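PDB 2IMR: aminodeoxyfutalosine deaminase from Deinococcus radiodurans, which catalyses the zinc-dependent deamination of aminodeoxyfutalosine to futalosine, a step of menaquinone biosynthesis, and deaminates several adenosine derivatives less efficiently. Local coordinates for residues 136-141 and 163-168; 179-184 and 218-223; 205-210 and 234-239. All coordinates share one frame; numbering follows the deposited sequence.

Contact 1: residues 136-141 and 163-168; sequences AGADTL and LAREDL
R165 reaches from the loop 163-168 to the helix segment 136-141 and sets its guanidinium between two aspartates, one from each side of the contact. Toward the helix, NH2 of R165 donates to OD1 of D139 at 2.7 Å in a salt bridge that is short but far from straight, with 136° at the hydrogen. The oxygen is met on its anti side, and the bond is tilted out of both the carboxylate plane and the guanidinium plane. NH1 of R165 adds a weak bond to the same OD1, so this one oxygen takes two of the arginine's N-H groups.

The grip on D167 is the more regular one. NE of R165 donates to OD1 of D167 at 2.8 Å and NH2 to OD2 at 2.7 Å, a side-on bidentate pair that uses the syn lone pairs and lies close to the guanidinium plane. Bends at chi2 (-78°) and chi3 (-60°) fold the arginine back over its own turn, bringing NE and NH2 alongside the D167 carboxylate. The three residues form a salt-bridge network, placed where the type I turn R165-L168 leads from helix 156-163 into strand 170-176 of the amidohydrolase barrel and meets the preceding helix 130-143. OG1 of T142 is hydrogen-bonded to OD2 of D167, and Q135 OE1 accepts from R165 NH1; the loop carbonyls of R165 and L168 both bind NH2 of R203.

Beneath the charges, the methyl of A138 sits over the centre of one guanidinium face, its CB 3.5 Å from R165 CZ. That CB also meets CD2 of L168 at 4.0 Å, and the same CD2 touches CD1 of L141.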
ATOM      1  N   ALA A 136      19.092   1.002  -2.822  1.00 19.06           N
ATOM      2  CA  ALA A 136      19.050  -0.162  -3.697  1.00 19.00           C
ATOM      3  C   ALA A 136      17.596  -0.542  -3.973  1.00 19.36           C
ATOM      4  O   ALA A 136      17.255  -0.974  -5.074  1.00 19.22           O
ATOM      5  CB  ALA A 136      19.788  -1.320  -3.057  1.00 20.69           C
ATOM      6  N   GLY A 137      16.740  -0.383  -2.964  1.00 18.64           N
ATOM      7  CA  GLY A 137      15.333  -0.695  -3.146  1.00 18.23           C
ATOM      8  C   GLY A 137      14.706   0.277  -4.134  1.00 17.20           C
ATOM      9  O   GLY A 137      13.936  -0.111  -5.005  1.00 17.91           O
ATOM     10  N   ALA A 138      15.036   1.556  -4.001  1.00 17.28           N
ATOM     11  CA  ALA A 138      14.499   2.555  -4.913  1.00 16.90           C
ATOM     12  C   ALA A 138      14.980   2.238  -6.331  1.00 19.60           C
ATOM     13  O   ALA A 138      14.236   2.405  -7.296  1.00 19.24           O
ATOM     14  CB  ALA A 138      14.957   3.951  -4.494  1.00 15.18           C
ATOM     15  N   ASP A 139      16.225   1.785  -6.456  1.00 20.39           N
ATOM     16  CA  ASP A 139      16.760   1.439  -7.774  1.00 21.77           C
ATOM     17  C   ASP A 139      15.898   0.335  -8.384  1.00 21.75           C
ATOM     18  O   ASP A 139      15.538   0.384  -9.564  1.00 22.31           O
ATOM     19  CB  ASP A 139      18.213   0.951  -7.674  1.00 23.37           C
ATOM     20  CG  ASP A 139      19.188   2.062  -7.328  1.00 25.31           C
ATOM     21  OD1 ASP A 139      18.843   3.251  -7.502  1.00 25.26           O
ATOM     22  OD2 ASP A 139      20.314   1.741  -6.892  1.00 26.28           O
ATOM     23  N   THR A 140      15.565  -0.658  -7.567  1.00 21.65           N
ATOM     24  CA  THR A 140      14.744  -1.778  -8.017  1.00 22.71           C
ATOM     25  C   THR A 140      13.380  -1.289  -8.515  1.00 22.27           C
ATOM     26  O   THR A 140      12.896  -1.722  -9.563  1.00 21.45           O
ATOM     27  CB  THR A 140      14.549  -2.803  -6.879  1.00 22.63           C
ATOM     28  OG1 THR A 140      15.824  -3.348  -6.509  1.00 23.09           O
ATOM     29  CG2 THR A 140      13.633  -3.938  -7.323  1.00 21.90           C
ATOM     30  N   LEU A 141      12.764  -0.380  -7.767  1.00 21.57           N
ATOM     31  CA  LEU A 141      11.469   0.158  -8.161  1.00 21.76           C
ATOM     32  C   LEU A 141      11.555   0.824  -9.531  1.00 21.61           C
ATOM     33  O   LEU A 141      10.662   0.677 -10.364  1.00 21.56           O
ATOM     34  CB  LEU A 141      10.983   1.177  -7.128  1.00 21.16           C
ATOM     35  CG  LEU A 141      10.537   0.617  -5.776  1.00 21.26           C
ATOM     36  CD1 LEU A 141      10.298   1.757  -4.793  1.00 19.25           C
ATOM     37  CD2 LEU A 141       9.275  -0.210  -5.967  1.00 20.39           C
ATOM     38  N   LEU A 163      14.087  11.489  -0.460  1.00 22.36           N
ATOM     39  CA  LEU A 163      13.440  12.731  -0.833  1.00 24.58           C
ATOM     40  C   LEU A 163      14.200  13.384  -1.992  1.00 26.50           C
ATOM     41  O   LEU A 163      13.624  14.131  -2.780  1.00 26.47           O
ATOM     42  CB  LEU A 163      13.393  13.650   0.392  1.00 26.90           C
ATOM     43  CG  LEU A 163      12.205  14.595   0.580  1.00 30.17           C
ATOM     44  CD1 LEU A 163      10.886  13.900   0.246  1.00 28.65           C
ATOM     45  CD2 LEU A 163      12.214  15.083   2.030  1.00 30.46           C
ATOM     46  N   ALA A 164      15.487  13.069  -2.110  1.00 27.90           N
ATOM     47  CA  ALA A 164      16.330  13.635  -3.166  1.00 29.38           C
ATOM     48  C   ALA A 164      16.393  12.788  -4.441  1.00 29.70           C
ATOM     49  O   ALA A 164      17.077  13.152  -5.401  1.00 30.43           O
ATOM     50  CB  ALA A 164      17.740  13.866  -2.629  1.00 28.97           C
ATOM     51  N   ARG A 165      15.687  11.662  -4.454  1.00 28.67           N
ATOM     52  CA  ARG A 165      15.672  10.789  -5.627  1.00 29.10           C
ATOM     53  C   ARG A 165      14.771  11.372  -6.711  1.00 29.73           C
ATOM     54  O   ARG A 165      13.546  11.351  -6.598  1.00 30.64           O
ATOM     55  CB  ARG A 165      15.176   9.391  -5.246  1.00 28.01           C
ATOM     56  CG  ARG A 165      16.126   8.594  -4.353  1.00 28.47           C
ATOM     57  CD  ARG A 165      17.294   7.995  -5.127  1.00 28.41           C
ATOM     58  NE  ARG A 165      16.838   7.076  -6.168  1.00 27.04           N
ATOM     59  CZ  ARG A 165      17.278   5.830  -6.312  1.00 25.01           C
ATOM     60  NH1 ARG A 165      18.189   5.342  -5.480  1.00 21.35           N
ATOM     61  NH2 ARG A 165      16.804   5.069  -7.293  1.00 25.32           N
ATOM     62  N   GLU A 166      15.383  11.884  -7.772  1.00 30.24           N
ATOM     63  CA  GLU A 166      14.633  12.479  -8.871  1.00 30.11           C
ATOM     64  C   GLU A 166      13.848  11.450  -9.681  1.00 29.44           C
ATOM     65  O   GLU A 166      12.929  11.805 -10.420  1.00 29.37           O
ATOM     66  CB  GLU A 166      15.590  13.237  -9.796  1.00 33.07           C
ATOM     67  CG  GLU A 166      16.343  14.367  -9.112  1.00 36.78           C
ATOM     68  CD  GLU A 166      17.300  15.079 -10.051  1.00 39.85           C
ATOM     69  OE1 GLU A 166      16.832  15.623 -11.074  1.00 41.65           O
ATOM     70  OE2 GLU A 166      18.518  15.092  -9.767  1.00 41.32           O
ATOM     71  N   ASP A 167      14.195  10.177  -9.528  1.00 27.98           N
ATOM     72  CA  ASP A 167      13.537   9.110 -10.278  1.00 28.71           C
ATOM     73  C   ASP A 167      12.303   8.503  -9.614  1.00 27.91           C
ATOM     74  O   ASP A 167      11.556   7.757 -10.253  1.00 28.43           O
ATOM     75  CB  ASP A 167      14.553   8.005 -10.592  1.00 29.11           C
ATOM     76  CG  ASP A 167      15.154   7.390  -9.345  1.00 31.01           C
ATOM     77  OD1 ASP A 167      15.492   8.145  -8.409  1.00 32.59           O
ATOM     78  OD2 ASP A 167      15.300   6.150  -9.302  1.00 34.49           O
ATOM     79  N   LEU A 168      12.086   8.820  -8.341  1.00 26.40           N
ATOM     80  CA  LEU A 168      10.932   8.297  -7.607  1.00 26.36           C
ATOM     81  C   LEU A 168       9.712   9.207  -7.692  1.00 24.75           C
ATOM     82  O   LEU A 168       9.837  10.420  -7.869  1.00 26.13           O
ATOM     83  CB  LEU A 168      11.271   8.113  -6.123  1.00 26.06           C
ATOM     84  CG  LEU A 168      12.213   6.997  -5.671  1.00 26.63           C
ATOM     85  CD1 LEU A 168      12.446   7.131  -4.164  1.00 25.50           C
ATOM     86  CD2 LEU A 168      11.610   5.638  -6.001  1.00 27.58           C
TER

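Contact 2: residues 179-184 and 218-223; sequences PFPDKA and VSHRLM
P179 meets the second segment through its backbone, its CA lying 3.6 Å from N of S219. At F180 the carbonyl O accepts from a water that is also hydrogen-bonded to OG of S219, 2.7 Å from each oxygen, linking the segments. P181 follows, with CG of its ring 3.8 Å from CB of S219; its carbonyl O takes a second water, which R221 NE reaches by a weak bond. A184 closes the segment by pushing its methyl against the first helical turn, CB lying 3.6 Å from N of L222 and 3.8 Å from CB of L222, with the extended chain of R221 alongside. The R221 guanidinium goes on to a salt bridge with D185.

OG of S219 stands between the backbone N and the carbonyl carbon (chi1 70°), pointing at L222 N, from which it accepts nearly straight at 3.2 Å. An alanine here is likely to leave the L222 amide without its cap and the bridging water without one of its partners. The arrangement is a serine N-cap on helix 220-233, packed against the start of helix 184-199 in a TIM-barrel fold, beyond the strand ends that carry the predicted substrate residues E175 and H213.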
ATOM      1  N   PRO A 179       3.722   3.941  22.024  1.00 17.12           N
ATOM      2  CA  PRO A 179       2.466   3.637  22.722  1.00 17.07           C
ATOM      3  C   PRO A 179       2.230   4.255  24.100  1.00 18.75           C
ATOM      4  O   PRO A 179       1.195   3.995  24.715  1.00 17.73           O
ATOM      5  CB  PRO A 179       2.486   2.119  22.777  1.00 17.56           C
ATOM      6  CG  PRO A 179       3.952   1.839  23.029  1.00 15.92           C
ATOM      7  CD  PRO A 179       4.640   2.786  22.064  1.00 17.25           C
ATOM      8  N   PHE A 180       3.169   5.070  24.576  1.00 18.42           N
ATOM      9  CA  PHE A 180       3.057   5.700  25.896  1.00 18.84           C
ATOM     10  C   PHE A 180       2.383   7.072  25.860  1.00 18.02           C
ATOM     11  O   PHE A 180       2.959   8.044  25.381  1.00 16.93           O
ATOM     12  CB  PHE A 180       4.450   5.834  26.516  1.00 19.46           C
ATOM     13  CG  PHE A 180       5.149   4.522  26.715  1.00 20.27           C
ATOM     14  CD1 PHE A 180       4.867   3.730  27.820  1.00 22.81           C
ATOM     15  CD2 PHE A 180       6.078   4.070  25.784  1.00 20.96           C
ATOM     16  CE1 PHE A 180       5.501   2.501  27.998  1.00 23.04           C
ATOM     17  CE2 PHE A 180       6.717   2.843  25.952  1.00 21.40           C
ATOM     18  CZ  PHE A 180       6.427   2.058  27.061  1.00 22.24           C
ATOM     19  N   PRO A 181       1.147   7.168  26.384  1.00 19.32           N
ATOM     20  CA  PRO A 181       0.402   8.430  26.405  1.00 20.12           C
ATOM     21  C   PRO A 181       1.193   9.633  26.920  1.00 20.97           C
ATOM     22  O   PRO A 181       1.093  10.728  26.367  1.00 20.42           O
ATOM     23  CB  PRO A 181      -0.795   8.107  27.301  1.00 21.63           C
ATOM     24  CG  PRO A 181      -1.040   6.668  27.010  1.00 23.79           C
ATOM     25  CD  PRO A 181       0.364   6.087  27.009  1.00 19.61           C
ATOM     26  N   ASP A 182       1.978   9.426  27.973  1.00 22.18           N
ATOM     27  CA  ASP A 182       2.755  10.516  28.563  1.00 25.45           C
ATOM     28  C   ASP A 182       3.847  11.062  27.652  1.00 24.43           C
ATOM     29  O   ASP A 182       4.299  12.193  27.829  1.00 25.09           O
ATOM     30  CB  ASP A 182       3.377  10.072  29.893  1.00 29.82           C
ATOM     31  CG  ASP A 182       2.335   9.666  30.913  1.00 33.53           C
ATOM     32  OD1 ASP A 182       1.260  10.300  30.948  1.00 38.21           O
ATOM     33  OD2 ASP A 182       2.592   8.723  31.692  1.00 39.18           O
ATOM     34  N   LYS A 183       4.268  10.265  26.676  1.00 23.36           N
ATOM     35  CA  LYS A 183       5.310  10.688  25.746  1.00 22.60           C
ATOM     36  C   LYS A 183       4.746  11.293  24.463  1.00 22.34           C
ATOM     37  O   LYS A 183       5.492  11.811  23.639  1.00 22.04           O
ATOM     38  CB  LYS A 183       6.209   9.500  25.392  1.00 24.51           C
ATOM     39  CG  LYS A 183       7.276   9.182  26.425  1.00 29.10           C
ATOM     40  CD  LYS A 183       6.702   9.005  27.816  1.00 33.02           C
ATOM     41  CE  LYS A 183       7.817   8.818  28.840  1.00 35.37           C
ATOM     42  NZ  LYS A 183       7.275   8.642  30.219  1.00 38.87           N
ATOM     43  N   ALA A 184       3.429  11.243  24.303  1.00 20.20           N
ATOM     44  CA  ALA A 184       2.786  11.755  23.099  1.00 21.14           C
ATOM     45  C   ALA A 184       3.176  13.168  22.668  1.00 22.00           C
ATOM     46  O   ALA A 184       3.589  13.373  21.526  1.00 20.97           O
ATOM     47  CB  ALA A 184       1.266  11.658  23.242  1.00 22.34           C
ATOM     48  N   VAL A 218       0.890   3.193  19.030  1.00 14.09           N
ATOM     49  CA  VAL A 218       0.817   4.655  19.064  1.00 14.17           C
ATOM     50  C   VAL A 218      -0.302   4.974  20.054  1.00 14.37           C
ATOM     51  O   VAL A 218      -1.421   4.502  19.882  1.00 16.09           O
ATOM     52  CB  VAL A 218       0.449   5.242  17.673  1.00 13.56           C
ATOM     53  CG1 VAL A 218       0.308   6.770  17.754  1.00 14.01           C
ATOM     54  CG2 VAL A 218       1.528   4.875  16.652  1.00 14.00           C
ATOM     55  N   SER A 219      -0.006   5.752  21.093  1.00 14.26           N
ATOM     56  CA  SER A 219      -1.029   6.082  22.083  1.00 14.87           C
ATOM     57  C   SER A 219      -2.182   6.850  21.436  1.00 16.49           C
ATOM     58  O   SER A 219      -2.006   7.496  20.401  1.00 16.21           O
ATOM     59  CB  SER A 219      -0.430   6.913  23.232  1.00 13.31           C
ATOM     60  OG  SER A 219      -0.074   8.219  22.801  1.00 16.91           O
ATOM     61  N   HIS A 220      -3.363   6.778  22.045  1.00 16.10           N
ATOM     62  CA  HIS A 220      -4.523   7.475  21.502  1.00 17.90           C
ATOM     63  C   HIS A 220      -4.225   8.965  21.339  1.00 18.22           C
ATOM     64  O   HIS A 220      -4.611   9.580  20.345  1.00 18.34           O
ATOM     65  CB  HIS A 220      -5.741   7.268  22.414  1.00 18.21           C
ATOM     66  CG  HIS A 220      -5.547   7.766  23.814  1.00 20.53           C
ATOM     67  ND1 HIS A 220      -5.886   9.044  24.206  1.00 21.17           N
ATOM     68  CD2 HIS A 220      -5.037   7.160  24.911  1.00 21.85           C
ATOM     69  CE1 HIS A 220      -5.595   9.202  25.485  1.00 21.83           C
ATOM     70  NE2 HIS A 220      -5.079   8.073  25.937  1.00 21.81           N
ATOM     71  N   ARG A 221      -3.525   9.540  22.311  1.00 19.14           N
ATOM     72  CA  ARG A 221      -3.186  10.957  22.255  1.00 20.63           C
ATOM     73  C   ARG A 221      -2.273  11.283  21.070  1.00 18.99           C
ATOM     74  O   ARG A 221      -2.535  12.220  20.317  1.00 17.14           O
ATOM     75  CB  ARG A 221      -2.520  11.387  23.563  1.00 24.40           C
ATOM     76  CG  ARG A 221      -2.199  12.869  23.614  1.00 29.55           C
ATOM     77  CD  ARG A 221      -1.615  13.283  24.957  1.00 33.41           C
ATOM     78  NE  ARG A 221      -1.264  14.701  24.959  1.00 37.06           N
ATOM     79  CZ  ARG A 221      -2.138  15.686  24.773  1.00 39.11           C
ATOM     80  NH1 ARG A 221      -3.420  15.410  24.575  1.00 42.85           N
ATOM     81  NH2 ARG A 221      -1.728  16.947  24.771  1.00 41.05           N
ATOM     82  N   LEU A 222      -1.204  10.510  20.901  1.00 16.32           N
ATOM     83  CA  LEU A 222      -0.277  10.748  19.798  1.00 15.59           C
ATOM     84  C   LEU A 222      -0.960  10.519  18.444  1.00 15.73           C
ATOM     85  O   LEU A 222      -0.687  11.227  17.474  1.00 16.37           O
ATOM     86  CB  LEU A 222       0.950   9.840  19.935  1.00 15.59           C
ATOM     87  CG  LEU A 222       2.018   9.938  18.835  1.00 14.20           C
ATOM     88  CD1 LEU A 222       2.496  11.382  18.702  1.00 13.87           C
ATOM     89  CD2 LEU A 222       3.176   9.011  19.161  1.00 14.22           C
ATOM     90  N   MET A 223      -1.852   9.534  18.383  1.00 16.79           N
ATOM     91  CA  MET A 223      -2.566   9.234  17.142  1.00 15.97           C
ATOM     92  C   MET A 223      -3.405  10.433  16.691  1.00 17.93           C
ATOM     93  O   MET A 223      -3.418  10.783  15.510  1.00 16.03           O
ATOM     94  CB  MET A 223      -3.467   8.011  17.332  1.00 16.22           C
ATOM     95  CG  MET A 223      -4.235   7.588  16.075  1.00 15.10           C
ATOM     96  SD  MET A 223      -3.158   6.975  14.754  1.00 17.96           S
ATOM     97  CE  MET A 223      -2.886   5.306  15.319  1.00 14.82           C
TER
HETATM   98  O   HOH W   1       2.573   8.208  22.665  1.00 15.59           O
HETATM   99  O   HOH W   2       1.749  13.559  26.132  1.00 26.20           O

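Contact 3: residues 205-210 and 234-239; sequences GLRLGL and GLPLQI
L210 carries both backbone hydrogen bonds of the contact. Its N donates to O of P236 at 2.9 Å, and its O accepts from N of Q238 at 3.2 Å, so the two bonds bracket L237 in a single parallel bridge. The same L210 O also receives a CA-H...O contact from CA of L237 at 3.3 Å. The pieces 207-210 and 235-238 run 59° apart and meet at this one bridge. The carboxamide of Q238 leads away from the strand pair, accepting from ND1 of the zinc ligand H99 through OE1 and donating to A98 O through NE2, as a second-shell residue would.

Beside the bridge, P236 packs over one face of the R207 guanidinium, CG lying 3.6 Å from NE of R207 and displaced toward the rim of the group. CG of R207 lies between the backbone N and the carbonyl carbon (chi1 62°), and the chain, extended from there, brings NE across CG of P236; a hydrogen bond from NE to T171 OG1 helps fix the guanidinium there. CD of P236 lies 3.4 Å from O of L208. G209 lies against the carbonyl of P236, where a CB would probably be tight.

A methyl of L235, CD2, sits 3.3 Å from the carbonyl O of L208. Apolar packing pairs this CD2 with CB of L208 at 4.4 Å, and CD2 of L237 with CB of L210 at 3.9 Å. Helices 184-199 and 220-233 cover these leucines. The bridge joins neighbouring parallel strands of a TIM barrel, linked through helix 220-233 in a beta-alpha-beta crossover, next to the zinc site of this amidohydrolase.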
ATOM      1  N   GLY A 205       5.465  15.568  -7.518  1.00 32.54           N
ATOM      2  CA  GLY A 205       5.605  14.164  -7.862  1.00 31.34           C
ATOM      3  C   GLY A 205       6.073  13.271  -6.730  1.00 29.09           C
ATOM      4  O   GLY A 205       5.859  12.061  -6.772  1.00 29.17           O
ATOM      5  N   LEU A 206       6.718  13.857  -5.727  1.00 28.62           N
ATOM      6  CA  LEU A 206       7.214  13.101  -4.579  1.00 28.61           C
ATOM      7  C   LEU A 206       6.903  13.914  -3.331  1.00 29.31           C
ATOM      8  O   LEU A 206       7.628  14.852  -2.992  1.00 30.85           O
ATOM      9  CB  LEU A 206       8.723  12.877  -4.703  1.00 27.41           C
ATOM     10  CG  LEU A 206       9.372  11.905  -3.712  1.00 28.85           C
ATOM     11  CD1 LEU A 206       8.743  10.526  -3.853  1.00 28.86           C
ATOM     12  CD2 LEU A 206      10.873  11.839  -3.975  1.00 28.28           C
ATOM     13  N   ARG A 207       5.824  13.547  -2.650  1.00 26.95           N
ATOM     14  CA  ARG A 207       5.391  14.276  -1.467  1.00 26.27           C
ATOM     15  C   ARG A 207       5.653  13.583  -0.137  1.00 24.34           C
ATOM     16  O   ARG A 207       5.833  12.363  -0.065  1.00 22.76           O
ATOM     17  CB  ARG A 207       3.901  14.586  -1.585  1.00 29.08           C
ATOM     18  CG  ARG A 207       3.060  13.341  -1.659  1.00 30.10           C
ATOM     19  CD  ARG A 207       1.585  13.645  -1.818  1.00 33.21           C
ATOM     20  NE  ARG A 207       0.818  12.408  -1.728  1.00 34.41           N
ATOM     21  CZ  ARG A 207      -0.503  12.328  -1.847  1.00 35.51           C
ATOM     22  NH1 ARG A 207      -1.223  13.422  -2.065  1.00 35.61           N
ATOM     23  NH2 ARG A 207      -1.100  11.149  -1.738  1.00 35.40           N
ATOM     24  N   LEU A 208       5.658  14.387   0.919  1.00 22.44           N
ATOM     25  CA  LEU A 208       5.891  13.897   2.271  1.00 21.30           C
ATOM     26  C   LEU A 208       4.577  13.463   2.905  1.00 20.76           C
ATOM     27  O   LEU A 208       3.543  14.109   2.718  1.00 19.57           O
ATOM     28  CB  LEU A 208       6.528  14.998   3.119  1.00 22.10           C
ATOM     29  CG  LEU A 208       6.757  14.671   4.594  1.00 24.85           C
ATOM     30  CD1 LEU A 208       7.792  13.550   4.717  1.00 24.27           C
ATOM     31  CD2 LEU A 208       7.237  15.922   5.321  1.00 26.45           C
ATOM     32  N   GLY A 209       4.625  12.366   3.654  1.00 18.98           N
ATOM     33  CA  GLY A 209       3.436  11.864   4.312  1.00 17.80           C
ATOM     34  C   GLY A 209       3.738  11.491   5.750  1.00 18.50           C
ATOM     35  O   GLY A 209       4.859  11.662   6.221  1.00 17.15           O
ATOM     36  N   LEU A 210       2.736  10.969   6.447  1.00 18.07           N
ATOM     37  CA  LEU A 210       2.910  10.591   7.837  1.00 17.12           C
ATOM     38  C   LEU A 210       2.325   9.212   8.072  1.00 15.96           C
ATOM     39  O   LEU A 210       1.281   8.863   7.524  1.00 16.08           O
ATOM     40  CB  LEU A 210       2.218  11.617   8.731  1.00 19.06           C
ATOM     41  CG  LEU A 210       2.499  11.622  10.227  1.00 21.40           C
ATOM     42  CD1 LEU A 210       4.001  11.749  10.494  1.00 22.61           C
ATOM     43  CD2 LEU A 210       1.741  12.798  10.854  1.00 23.47           C
ATOM     44  N   GLY A 234      -2.439  19.010   5.248  1.00 27.18           N
ATOM     45  CA  GLY A 234      -2.605  18.370   3.957  1.00 26.66           C
ATOM     46  C   GLY A 234      -1.597  17.261   3.706  1.00 26.73           C
ATOM     47  O   GLY A 234      -1.192  17.038   2.568  1.00 27.01           O
ATOM     48  N   LEU A 235      -1.182  16.566   4.763  1.00 25.02           N
ATOM     49  CA  LEU A 235      -0.223  15.472   4.623  1.00 24.11           C
ATOM     50  C   LEU A 235      -0.942  14.128   4.542  1.00 23.23           C
ATOM     51  O   LEU A 235      -1.763  13.804   5.397  1.00 23.53           O
ATOM     52  CB  LEU A 235       0.739  15.443   5.814  1.00 24.46           C
ATOM     53  CG  LEU A 235       1.760  16.572   5.957  1.00 25.61           C
ATOM     54  CD1 LEU A 235       2.492  16.418   7.275  1.00 26.28           C
ATOM     55  CD2 LEU A 235       2.740  16.537   4.792  1.00 27.24           C
ATOM     56  N   PRO A 236      -0.649  13.326   3.506  1.00 22.05           N
ATOM     57  CA  PRO A 236      -1.316  12.027   3.402  1.00 21.19           C
ATOM     58  C   PRO A 236      -0.943  11.130   4.580  1.00 19.00           C
ATOM     59  O   PRO A 236       0.138  11.263   5.162  1.00 18.00           O
ATOM     60  CB  PRO A 236      -0.827  11.489   2.055  1.00 23.23           C
ATOM     61  CG  PRO A 236       0.499  12.144   1.879  1.00 25.37           C
ATOM     62  CD  PRO A 236       0.238  13.556   2.355  1.00 22.97           C
ATOM     63  N   LEU A 237      -1.856  10.234   4.942  1.00 18.09           N
ATOM     64  CA  LEU A 237      -1.642   9.321   6.057  1.00 17.31           C
ATOM     65  C   LEU A 237      -1.792   7.864   5.651  1.00 17.42           C
ATOM     66  O   LEU A 237      -2.548   7.536   4.741  1.00 17.21           O
ATOM     67  CB  LEU A 237      -2.669   9.586   7.169  1.00 18.91           C
ATOM     68  CG  LEU A 237      -2.604  10.818   8.073  1.00 20.64           C
ATOM     69  CD1 LEU A 237      -3.954  10.997   8.765  1.00 22.41           C
ATOM     70  CD2 LEU A 237      -1.496  10.660   9.097  1.00 19.63           C
ATOM     71  N   GLN A 238      -1.045   6.999   6.331  1.00 16.87           N
ATOM     72  CA  GLN A 238      -1.140   5.553   6.143  1.00 15.82           C
ATOM     73  C   GLN A 238      -0.969   4.950   7.530  1.00 14.41           C
ATOM     74  O   GLN A 238      -0.025   5.289   8.253  1.00 14.42           O
ATOM     75  CB  GLN A 238      -0.074   5.006   5.184  1.00 16.19           C
ATOM     76  CG  GLN A 238      -0.621   4.748   3.779  1.00 15.80           C
ATOM     77  CD  GLN A 238       0.296   3.892   2.910  1.00 17.81           C
ATOM     78  OE1 GLN A 238       0.864   2.905   3.372  1.00 16.71           O
ATOM     79  NE2 GLN A 238       0.420   4.257   1.637  1.00 16.28           N
ATOM     80  N   ILE A 239      -1.906   4.088   7.906  1.00 12.89           N
ATOM     81  CA  ILE A 239      -1.889   3.421   9.208  1.00 12.63           C
ATOM     82  C   ILE A 239      -2.087   1.920   8.967  1.00 13.32           C
ATOM     83  O   ILE A 239      -2.977   1.531   8.210  1.00 13.17           O
ATOM     84  CB  ILE A 239      -3.064   3.911  10.112  1.00 13.25           C
ATOM     85  CG1 ILE A 239      -3.070   5.438  10.198  1.00 13.97           C
ATOM     86  CG2 ILE A 239      -2.941   3.303  11.515  1.00 13.77           C
ATOM     87  CD1 ILE A 239      -4.290   6.003  10.908  1.00 15.63           C
TER

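In the fold
From the N terminus, contact 1 comes first: it closes a loop through strand 149-153 and helix 156-163, tying helix 130-143 to the turn before strand 170-176. That loop is complete before the others begin. Contact 2 then opens after strand 170-176 and joins the approach to helix 184-199 to the start of helix 220-233. Contact 3 crosses it, opening on strand 206-212 inside the span of contact 2 and closing beyond it at strand 238-241. L206 packs on the loop 163-168, and M223 SD lies 4.1 Å from I239 CD1, so contact 3 touches both others, whereas contacts 1 and 2 stay about 20 Å apart at their nearest atoms.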